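Local structure of putative cobalamin synthesis related protein (Corynebacterium diphtheriae, 2NPN) at residues 29-34 and 103-108; 143-148 and 242-247; 205-210 and 238-243. The protein binds S-adenosylmethionine and probably methylates a corrin precursor in cobalamin biosynthesis, possibly as a deacetylating precorrin-6A synthase. One frame throughout, in Å; residues are numbered along the deposited sequence.

Overall arrangement
Interactions 2 and 3 touch each other, share Met242 and Asp243 and both meet S-adenosylmethionine, whereas interaction 1 lies about 28 and 27 Å from them, centre to centre. Interaction 1 is buried core of the parallel sheet: backbone bonds pair two adjacent strands, and aliphatic side chains pack on both faces, joined on one by a phenyl ring. Interaction 2, also buried, sets helix 144-152 against strand 243-249 of the mixed sheet through side-chain packing, while both segments hydrogen-bond the cofactor. Interaction 3, partly buried, joins the end of strand 200-206, next to 243-249 in that sheet, to the loop after helix 220-238, relying mainly on aromatic rings and a single backbone bond.

Interaction 1: residues 29-34 and 103-108; sequences AQAIVA and GAVAFL
Ala31, Val33, Ala106 and Leu108 tie two parallel strands together by backbone hydrogen bonds. Val33 works in both directions: its N donates to Ala106 O at 2.8 Å and its O accepts from Leu108 N, while Ala106 N reaches Ala31 O almost straight (N-H...O angle 167°). This is the staggered pattern of a parallel pair, in which one residue bonds to the neighbours of its partner, here Phe107. CA-H...O contacts fill in between, among them Phe107 CA to Val33 O at 3.1 Å.

Ahead of the regular pairing, Gln30 grips Ala104 twice. Its backbone N donates to Ala104 O, and its side chain, bent at chi2 (135°), turns OE1 back to take Ala104 N at 2.8 Å, nearly along the C=O axis. The side-chain amide thus takes the place of a backbone acceptor at this end of the pair.

Apolar packing divides between the two faces. On one, Val33 lies beside Phe107 and sets its CB over the ring in a CH-pi contact, 4.0 Å from the centroid; its CG1, anti to the backbone N, comes to 3.5 Å from Phe107 CE1, and its CG2 meets Val105 CG2. On the other, Ile32 CG2 sits 3.6 Å from Leu108 CG, and the methyls of Ala29 and Ala106 abut at 3.7 Å.

Helix 42-55 packs on the face of Ile32, Ala34 and Leu108, and helix 78-98 on that of Val33 and Phe107. Strands 61-64 and 3-9 flank the pair, making it an interior part of the parallel sheet.

Interaction 2: residues 143-148 and 242-247; sequences TAVQVL and MDTYLL. With SAM (S-adenosylmethionine), chain C.
Leu148 and Thr244 make the closest approach between helix 144-152 and strand 243-249. Leu148 points CD1 at Thr244 O (3.5 Å), and its other methyl, CD2, lies along the strand backbone at Tyr245 and Leu246, 3.8 Å from Leu246 N. Ala144 joins them one helical turn earlier, its CB 3.7 Å from Thr244 OG1. This dense end continues into the cofactor. Ala144 CB presses on one face of the adenine, 3.5 Å from C4, while the side chain of Met242, here selenomethionine, covers the opposite face; its bend at chi3 (-57°) brings CE to 3.5 Å from N7. The base is sandwiched between the Ala144 methyl and the selenoether chain of Met242.

Thr244 helps to fix the rotation of the base, together with the bonds made by the Leu208 backbone. OG1, anti to the carbonyl carbon (chi1 -60°), faces the ligand and donates to SAM N3 at 2.8 Å, leaving CG2 for the helix side. The ribose O2' donates to Asp243 O, and Ala144 N gives a nearly straight bond (175°) to the carboxylate O of the methionine moiety. Such a grip, by a helix start and a strand of the second domain, suits the tetrapyrrole methylases, whose two alpha/beta domains hold S-adenosylmethionine in the cleft between them.

The packing is looser away from the adenine: Val145 CG2 only grazes Thr244 CG2, at 4.4 Å, and the Val145 side chain turns instead to Val183 and Met185 of strand 181-185. On the outer side of the helix, Gln146 is exposed. Its backbone N is taken by the N-cap Thr143, through OG1.

Interaction 3: residues 205-210 and 238-243; sequences GAFLGT and HGWIMD. With SAM (S-adenosylmethionine), chain C.
Phe207 and Trp240 meet because their torsions swing both rings to one spot: Phe207 CG lies anti to its carbonyl carbon (chi1 -51°) on a left-handed backbone, and Trp240 CG sits between N and carbonyl carbon (chi1 61°). With His238 they form an aromatic cluster. Phe207 turns its edge to the Trp240 face, planes 83° apart, with CE1 3.6 Å from CZ3. Its CZ stands over one face of the His238 imidazole, 3.7 Å from CD2, the two rings obliquely inclined. Trp240 O lies in the plane of the phenyl ring at its edge, 3.5 Å from CZ; buried by the contact, this carbonyl has no polar partner in the model.

Beside the cluster, Ala206 and Asp243 form an antiparallel non-hydrogen-bonded pair, and Phe207 N donates to Met242 O at 3.2 Å. Ile241 CD1 packs on Ala206 CB, and the same side chain also touches Lys231 and Leu234 of helix 220-238. Asp243 OD2 makes a salt bridge with Lys231 NZ and accepts from Trp204 NE1.

A type II turn, Phe207 to Thr210, carries the chain past the adenine. Phe207 O is gripped twice, by Thr210 N and by its OG1 at 2.7 Å. The turn presents both backbone groups of Leu208 to the base: O accepts weakly from SAM N6, and N donates to SAM N1 at 2.9 Å.

Interaction 1: residues 29-34 and 103-108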
loop_
_atom_site.group_PDB
_atom_site.type_symbol
_atom_site.label_atom_id
_atom_site.label_comp_id
_atom_site.label_asym_id
_atom_site.label_seq_id
_atom_site.Cartn_x
_atom_site.Cartn_y
_atom_site.Cartn_z
ATOM N N ALA A 29 6.068 20.131 4.423
ATOM C CA ALA A 29 6.984 19.361 5.263
ATOM C C ALA A 29 8.393 19.871 5.120
ATOM O O ALA A 29 8.887 20.084 4.018
ATOM C CB ALA A 29 6.950 17.892 4.942
ATOM N N GLN A 30 9.026 20.045 6.266
ATOM C CA GLN A 30 10.436 20.401 6.346
ATOM C C GLN A 30 11.368 19.174 6.292
ATOM O O GLN A 30 12.601 19.323 6.155
ATOM C CB GLN A 30 10.672 21.175 7.617
ATOM C CG GLN A 30 10.270 22.623 7.487
ATOM C CD GLN A 30 9.467 23.111 8.679
ATOM O OE1 GLN A 30 8.849 22.315 9.392
ATOM N NE2 GLN A 30 9.445 24.418 8.882
ATOM N N ALA A 31 10.788 17.991 6.460
ATOM C CA ALA A 31 11.471 16.722 6.311
ATOM C C ALA A 31 10.499 15.667 5.847
ATOM O O ALA A 31 9.352 15.735 6.192
ATOM C CB ALA A 31 12.109 16.269 7.616
ATOM N N ILE A 32 11.016 14.697 5.096
ATOM C CA ILE A 32 10.241 13.597 4.551
ATOM C C ILE A 32 10.890 12.266 4.906
ATOM O O ILE A 32 12.086 12.073 4.710
ATOM C CB ILE A 32 10.058 13.707 3.026
ATOM C CG1 ILE A 32 9.299 14.986 2.664
ATOM C CG2 ILE A 32 9.254 12.499 2.513
ATOM C CD1 ILE A 32 9.177 15.235 1.158
ATOM N N VAL A 33 10.077 11.343 5.417
ATOM C CA VAL A 33 10.545 10.007 5.845
ATOM C C VAL A 33 9.699 8.954 5.113
ATOM O O VAL A 33 8.495 9.124 4.863
ATOM C CB VAL A 33 10.393 9.789 7.377
ATOM C CG1 VAL A 33 10.866 8.362 7.812
ATOM C CG2 VAL A 33 11.144 10.885 8.182
ATOM N N ALA A 34 10.316 7.817 4.825
ATOM C CA ALA A 34 9.567 6.688 4.316
ATOM C C ALA A 34 10.102 5.422 4.966
ATOM O O ALA A 34 11.319 5.207 4.992
ATOM C CB ALA A 34 9.701 6.609 2.836
ATOM N N GLY A 103 7.709 22.546 13.770
ATOM C CA GLY A 103 7.819 22.178 12.349
ATOM C C GLY A 103 6.991 20.985 11.965
ATOM O O GLY A 103 6.233 20.449 12.782
ATOM N N ALA A 104 7.155 20.570 10.712
ATOM C CA ALA A 104 6.342 19.490 10.161
ATOM C C ALA A 104 7.220 18.478 9.452
ATOM O O ALA A 104 8.149 18.845 8.722
ATOM C CB ALA A 104 5.328 20.032 9.218
ATOM N N VAL A 105 6.932 17.206 9.691
ATOM C CA VAL A 105 7.541 16.090 8.965
ATOM C C VAL A 105 6.438 15.300 8.274
ATOM O O VAL A 105 5.336 15.195 8.817
ATOM C CB VAL A 105 8.376 15.171 9.894
ATOM C CG1 VAL A 105 7.599 14.662 11.027
ATOM C CG2 VAL A 105 9.062 14.004 9.151
ATOM N N ALA A 106 6.724 14.810 7.078
ATOM C CA ALA A 106 5.797 13.957 6.338
ATOM C C ALA A 106 6.376 12.540 6.242
ATOM O O ALA A 106 7.529 12.377 5.794
ATOM C CB ALA A 106 5.559 14.517 4.903
ATOM N N PHE A 107 5.566 11.526 6.585
ATOM C CA PHE A 107 5.870 10.131 6.283
ATOM C C PHE A 107 5.082 9.725 5.038
ATOM O O PHE A 107 3.869 9.964 4.992
ATOM C CB PHE A 107 5.463 9.202 7.415
ATOM C CG PHE A 107 6.391 9.190 8.604
ATOM C CD1 PHE A 107 7.212 8.092 8.838
ATOM C CD2 PHE A 107 6.407 10.241 9.479
ATOM C CE1 PHE A 107 8.038 8.029 9.929
ATOM C CE2 PHE A 107 7.235 10.211 10.604
ATOM C CZ PHE A 107 8.072 9.082 10.834
ATOM N N LEU A 108 5.742 9.107 4.065
ATOM C CA LEU A 108 5.078 8.704 2.829
ATOM C C LEU A 108 4.656 7.259 2.945
ATOM O O LEU A 108 5.458 6.389 3.365
ATOM C CB LEU A 108 6.016 8.895 1.643
ATOM C CG LEU A 108 6.638 10.280 1.525
ATOM C CD1 LEU A 108 7.515 10.312 0.267
ATOM C CD2 LEU A 108 5.569 11.344 1.552
#

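Interaction 2: residues 143-148 and 242-247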
loop_
_atom_site.group_PDB
_atom_site.type_symbol
_atom_site.label_atom_id
_atom_site.label_comp_id
_atom_site.label_asym_id
_atom_site.label_seq_id
_atom_site.Cartn_x
_atom_site.Cartn_y
_atom_site.Cartn_z
ATOM N N THR A 143 -6.066 3.732 -2.903
ATOM C CA THR A 143 -5.607 2.381 -2.622
ATOM C C THR A 143 -5.482 1.521 -3.904
ATOM O O THR A 143 -6.079 1.816 -4.935
ATOM C CB THR A 143 -6.610 1.643 -1.677
ATOM O OG1 THR A 143 -7.833 1.386 -2.386
ATOM C CG2 THR A 143 -6.888 2.400 -0.354
ATOM N N ALA A 144 -4.711 0.442 -3.819
ATOM C CA ALA A 144 -4.585 -0.495 -4.930
ATOM C C ALA A 144 -5.964 -1.071 -5.325
ATOM O O ALA A 144 -6.255 -1.332 -6.492
ATOM C CB ALA A 144 -3.602 -1.616 -4.552
ATOM N N VAL A 145 -6.814 -1.299 -4.321
ATOM C CA VAL A 145 -8.188 -1.791 -4.571
ATOM C C VAL A 145 -8.968 -0.839 -5.468
ATOM O O VAL A 145 -9.685 -1.242 -6.398
ATOM C CB VAL A 145 -8.957 -1.970 -3.228
ATOM C CG1 VAL A 145 -10.362 -2.492 -3.474
ATOM C CG2 VAL A 145 -8.183 -2.882 -2.256
ATOM N N GLN A 146 -8.876 0.447 -5.166
ATOM C CA GLN A 146 -9.601 1.450 -5.980
ATOM C C GLN A 146 -9.047 1.535 -7.385
ATOM O O GLN A 146 -9.794 1.779 -8.350
ATOM C CB GLN A 146 -9.509 2.805 -5.284
ATOM C CG GLN A 146 -10.384 2.910 -4.091
ATOM C CD GLN A 146 -10.046 4.171 -3.303
ATOM O OE1 GLN A 146 -10.754 5.176 -3.391
ATOM N NE2 GLN A 146 -8.976 4.128 -2.543
ATOM N N VAL A 147 -7.732 1.361 -7.540
ATOM C CA VAL A 147 -7.131 1.358 -8.891
ATOM C C VAL A 147 -7.586 0.088 -9.641
ATOM O O VAL A 147 -7.900 0.166 -10.812
ATOM C CB VAL A 147 -5.611 1.518 -8.867
ATOM C CG1 VAL A 147 -5.085 1.584 -10.285
ATOM C CG2 VAL A 147 -5.227 2.838 -8.110
ATOM N N LEU A 148 -7.639 -1.062 -8.977
ATOM C CA LEU A 148 -8.090 -2.286 -9.635
ATOM C C LEU A 148 -9.510 -2.098 -10.205
ATOM O O LEU A 148 -9.800 -2.411 -11.368
ATOM C CB LEU A 148 -8.091 -3.458 -8.631
ATOM C CG LEU A 148 -8.627 -4.766 -9.250
ATOM C CD1 LEU A 148 -7.586 -5.496 -10.108
ATOM C CD2 LEU A 148 -9.105 -5.721 -8.129
HETATM N N MSE A 242 3.466 -7.315 -7.224
HETATM C CA MSE A 242 2.359 -7.055 -6.314
HETATM C C MSE A 242 1.105 -7.090 -7.152
HETATM O O MSE A 242 1.038 -6.407 -8.176
HETATM C CB MSE A 242 2.477 -5.715 -5.610
HETATM C CG MSE A 242 3.561 -5.686 -4.543
HETATM SE SE MSE A 242 3.554 -4.048 -3.511
HETATM C CE MSE A 242 3.751 -2.789 -4.978
ATOM N N ASP A 243 0.176 -7.941 -6.744
ATOM C CA ASP A 243 -1.107 -8.082 -7.404
ATOM C C ASP A 243 -2.242 -7.860 -6.407
ATOM O O ASP A 243 -2.082 -8.077 -5.184
ATOM C CB ASP A 243 -1.292 -9.422 -8.156
ATOM C CG ASP A 243 -1.256 -10.696 -7.232
ATOM O OD1 ASP A 243 -0.737 -10.619 -6.093
ATOM O OD2 ASP A 243 -1.688 -11.811 -7.667
ATOM N N THR A 244 -3.407 -7.507 -6.953
ATOM C CA THR A 244 -4.637 -7.406 -6.157
ATOM C C THR A 244 -5.713 -7.982 -7.070
ATOM O O THR A 244 -5.653 -7.823 -8.303
ATOM C CB THR A 244 -4.960 -5.911 -5.800
ATOM O OG1 THR A 244 -3.892 -5.316 -5.038
ATOM C CG2 THR A 244 -6.244 -5.761 -4.942
ATOM N N TYR A 245 -6.687 -8.674 -6.491
ATOM C CA TYR A 245 -7.747 -9.242 -7.324
ATOM C C TYR A 245 -9.065 -9.243 -6.559
ATOM O O TYR A 245 -9.085 -9.208 -5.343
ATOM C CB TYR A 245 -7.369 -10.604 -7.874
ATOM C CG TYR A 245 -6.955 -11.667 -6.866
ATOM C CD1 TYR A 245 -7.866 -12.634 -6.423
ATOM C CD2 TYR A 245 -5.627 -11.798 -6.429
ATOM C CE1 TYR A 245 -7.494 -13.651 -5.515
ATOM C CE2 TYR A 245 -5.272 -12.805 -5.557
ATOM C CZ TYR A 245 -6.205 -13.748 -5.110
ATOM O OH TYR A 245 -5.791 -14.795 -4.262
ATOM N N LEU A 246 -10.154 -9.334 -7.322
ATOM C CA LEU A 246 -11.503 -9.371 -6.774
ATOM C C LEU A 246 -12.139 -10.656 -7.301
ATOM O O LEU A 246 -12.047 -10.916 -8.499
ATOM C CB LEU A 246 -12.327 -8.151 -7.209
ATOM C CG LEU A 246 -13.682 -7.995 -6.532
ATOM C CD1 LEU A 246 -14.061 -6.452 -6.480
ATOM C CD2 LEU A 246 -14.737 -8.834 -7.180
ATOM N N LEU A 247 -12.672 -11.475 -6.417
ATOM C CA LEU A 247 -13.409 -12.713 -6.764
ATOM C C LEU A 247 -14.863 -12.449 -6.471
ATOM O O LEU A 247 -15.236 -11.883 -5.453
ATOM C CB LEU A 247 -12.934 -13.868 -5.886
ATOM C CG LEU A 247 -11.461 -14.285 -6.018
ATOM C CD1 LEU A 247 -11.142 -15.499 -5.044
ATOM C CD2 LEU A 247 -11.101 -14.596 -7.400
HETATM N N SAM C . -1.642 0.796 1.819
HETATM C CA SAM C . -1.672 0.082 0.507
HETATM C C SAM C . -2.909 0.441 -0.294
HETATM O O SAM C . -3.070 -0.072 -1.434
HETATM O OXT SAM C . -3.718 1.269 0.170
HETATM C CB SAM C . -1.573 -1.440 0.720
HETATM C CG SAM C . -0.226 -1.905 1.276
HETATM S SD SAM C . -0.007 -3.712 1.428
HETATM C CE SAM C . 1.622 -3.655 2.230
HETATM C "C5'" SAM C . 0.629 -4.335 -0.167
HETATM C "C4'" SAM C . -0.428 -5.034 -1.039
HETATM O "O4'" SAM C . -1.182 -4.071 -1.696
HETATM C "C3'" SAM C . 0.128 -5.907 -2.165
HETATM O "O3'" SAM C . 0.483 -7.193 -1.724
HETATM C "C2'" SAM C . -0.987 -5.926 -3.174
HETATM O "O2'" SAM C . -2.029 -6.771 -2.716
HETATM C "C1'" SAM C . -1.423 -4.482 -3.044
HETATM N N9 SAM C . -0.737 -3.581 -3.996
HETATM C C8 SAM C . -0.027 -2.442 -3.651
HETATM N N7 SAM C . 0.393 -1.809 -4.749
HETATM C C5 SAM C . -0.085 -2.508 -5.821
HETATM C C6 SAM C . -0.022 -2.291 -7.190
HETATM N N6 SAM C . 0.631 -1.226 -7.723
HETATM N N1 SAM C . -0.638 -3.199 -8.043
HETATM C C2 SAM C . -1.363 -4.254 -7.521
HETATM N N3 SAM C . -1.435 -4.469 -6.172
HETATM C C4 SAM C . -0.830 -3.602 -5.322
#

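Interaction 3: residues 205-210 and 238-243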
loop_
_atom_site.group_PDB
_atom_site.type_symbol
_atom_site.label_atom_id
_atom_site.label_comp_id
_atom_site.label_asym_id
_atom_site.label_seq_id
_atom_site.Cartn_x
_atom_site.Cartn_y
_atom_site.Cartn_z
ATOM N N GLY A 205 -5.082 -7.658 -11.245
ATOM C CA GLY A 205 -4.135 -6.723 -11.761
ATOM C C GLY A 205 -2.843 -6.707 -10.991
ATOM O O GLY A 205 -2.832 -6.874 -9.773
ATOM N N ALA A 206 -1.763 -6.445 -11.724
ATOM C CA ALA A 206 -0.435 -6.311 -11.154
ATOM C C ALA A 206 0.186 -5.015 -11.605
ATOM O O ALA A 206 -0.100 -4.521 -12.683
ATOM C CB ALA A 206 0.443 -7.492 -11.524
ATOM N N PHE A 207 1.015 -4.436 -10.732
ATOM C CA PHE A 207 1.710 -3.185 -11.025
ATOM C C PHE A 207 0.691 -2.115 -11.429
ATOM O O PHE A 207 0.944 -1.298 -12.325
ATOM C CB PHE A 207 2.755 -3.407 -12.135
ATOM C CG PHE A 207 3.685 -4.580 -11.882
ATOM C CD1 PHE A 207 4.586 -4.547 -10.812
ATOM C CD2 PHE A 207 3.685 -5.666 -12.712
ATOM C CE1 PHE A 207 5.471 -5.590 -10.570
ATOM C CE2 PHE A 207 4.581 -6.751 -12.483
ATOM C CZ PHE A 207 5.450 -6.696 -11.408
ATOM N N LEU A 208 -0.443 -2.115 -10.736
ATOM C CA LEU A 208 -1.530 -1.206 -11.037
ATOM C C LEU A 208 -1.101 0.245 -10.941
ATOM O O LEU A 208 -0.353 0.604 -10.022
ATOM C CB LEU A 208 -2.690 -1.410 -10.058
ATOM C CG LEU A 208 -3.426 -2.712 -10.218
ATOM C CD1 LEU A 208 -4.216 -3.009 -8.965
ATOM C CD2 LEU A 208 -4.344 -2.697 -11.436
ATOM N N GLY A 209 -1.573 1.060 -11.896
ATOM C CA GLY A 209 -1.287 2.484 -11.919
ATOM C C GLY A 209 -0.055 2.832 -12.739
ATOM O O GLY A 209 0.060 3.984 -13.212
ATOM N N THR A 210 0.867 1.878 -12.884
ATOM C CA THR A 210 2.199 2.066 -13.467
ATOM C C THR A 210 2.167 1.777 -14.957
ATOM O O THR A 210 1.214 1.220 -15.498
ATOM C CB THR A 210 3.276 1.128 -12.832
ATOM O OG1 THR A 210 3.134 -0.173 -13.380
ATOM C CG2 THR A 210 3.226 1.091 -11.290
ATOM N N HIS A 238 10.738 -9.209 -13.136
ATOM C CA HIS A 238 10.887 -7.959 -12.389
ATOM C C HIS A 238 11.618 -8.144 -11.077
ATOM O O HIS A 238 12.085 -7.172 -10.489
ATOM C CB HIS A 238 9.507 -7.329 -12.079
ATOM C CG HIS A 238 8.792 -6.781 -13.277
ATOM N ND1 HIS A 238 8.973 -5.492 -13.727
ATOM C CD2 HIS A 238 7.871 -7.338 -14.099
ATOM C CE1 HIS A 238 8.205 -5.281 -14.783
ATOM N NE2 HIS A 238 7.525 -6.386 -15.030
ATOM N N GLY A 239 11.668 -9.374 -10.582
ATOM C CA GLY A 239 12.282 -9.660 -9.285
ATOM C C GLY A 239 11.272 -9.704 -8.167
ATOM O O GLY A 239 11.583 -10.113 -7.054
ATOM N N TRP A 240 10.062 -9.237 -8.465
ATOM C CA TRP A 240 8.982 -9.146 -7.486
ATOM C C TRP A 240 7.688 -8.891 -8.237
ATOM O O TRP A 240 7.680 -8.557 -9.420
ATOM C CB TRP A 240 9.217 -8.000 -6.503
ATOM C CG TRP A 240 9.290 -6.646 -7.172
ATOM C CD1 TRP A 240 10.392 -6.100 -7.784
ATOM C CD2 TRP A 240 8.245 -5.665 -7.302
ATOM N NE1 TRP A 240 10.095 -4.862 -8.291
ATOM C CE2 TRP A 240 8.796 -4.556 -7.997
ATOM C CE3 TRP A 240 6.912 -5.603 -6.895
ATOM C CZ2 TRP A 240 8.048 -3.429 -8.314
ATOM C CZ3 TRP A 240 6.179 -4.460 -7.190
ATOM C CH2 TRP A 240 6.752 -3.395 -7.896
ATOM N N ILE A 241 6.581 -9.047 -7.531
ATOM C CA ILE A 241 5.286 -8.675 -8.101
ATOM C C ILE A 241 4.328 -8.303 -6.983
ATOM O O ILE A 241 4.414 -8.870 -5.903
ATOM C CB ILE A 241 4.669 -9.811 -8.973
ATOM C CG1 ILE A 241 3.350 -9.350 -9.619
ATOM C CG2 ILE A 241 4.413 -11.107 -8.164
ATOM C CD1 ILE A 241 3.009 -10.194 -10.814
HETATM N N MSE A 242 3.466 -7.315 -7.224
HETATM C CA MSE A 242 2.359 -7.055 -6.314
HETATM C C MSE A 242 1.105 -7.090 -7.152
HETATM O O MSE A 242 1.038 -6.407 -8.176
HETATM C CB MSE A 242 2.477 -5.715 -5.610
HETATM C CG MSE A 242 3.561 -5.686 -4.543
HETATM SE SE MSE A 242 3.554 -4.048 -3.511
HETATM C CE MSE A 242 3.751 -2.789 -4.978
ATOM N N ASP A 243 0.176 -7.941 -6.744
ATOM C CA ASP A 243 -1.107 -8.082 -7.404
ATOM C C ASP A 243 -2.242 -7.860 -6.407
ATOM O O ASP A 243 -2.082 -8.077 -5.184
ATOM C CB ASP A 243 -1.292 -9.422 -8.156
ATOM C CG ASP A 243 -1.256 -10.696 -7.232
ATOM O OD1 ASP A 243 -0.737 -10.619 -6.093
ATOM O OD2 ASP A 243 -1.688 -11.811 -7.667
HETATM N N SAM C . -1.642 0.796 1.819
HETATM C CA SAM C . -1.672 0.082 0.507
HETATM C C SAM C . -2.909 0.441 -0.294
HETATM O O SAM C . -3.070 -0.072 -1.434
HETATM O OXT SAM C . -3.718 1.269 0.170
HETATM C CB SAM C . -1.573 -1.440 0.720
HETATM C CG SAM C . -0.226 -1.905 1.276
HETATM S SD SAM C . -0.007 -3.712 1.428
HETATM C CE SAM C . 1.622 -3.655 2.230
HETATM C "C5'" SAM C . 0.629 -4.335 -0.167
HETATM C "C4'" SAM C . -0.428 -5.034 -1.039
HETATM O "O4'" SAM C . -1.182 -4.071 -1.696
HETATM C "C3'" SAM C . 0.128 -5.907 -2.165
HETATM O "O3'" SAM C . 0.483 -7.193 -1.724
HETATM C "C2'" SAM C . -0.987 -5.926 -3.174
HETATM O "O2'" SAM C . -2.029 -6.771 -2.716
HETATM C "C1'" SAM C . -1.423 -4.482 -3.044
HETATM N N9 SAM C . -0.737 -3.581 -3.996
HETATM C C8 SAM C . -0.027 -2.442 -3.651
HETATM N N7 SAM C . 0.393 -1.809 -4.749
HETATM C C5 SAM C . -0.085 -2.508 -5.821
HETATM C C6 SAM C . -0.022 -2.291 -7.190
HETATM N N6 SAM C . 0.631 -1.226 -7.723
HETATM N N1 SAM C . -0.638 -3.199 -8.043
HETATM C C2 SAM C . -1.363 -4.254 -7.521
HETATM N N3 SAM C . -1.435 -4.469 -6.172
HETATM C C4 SAM C . -0.830 -3.602 -5.322
#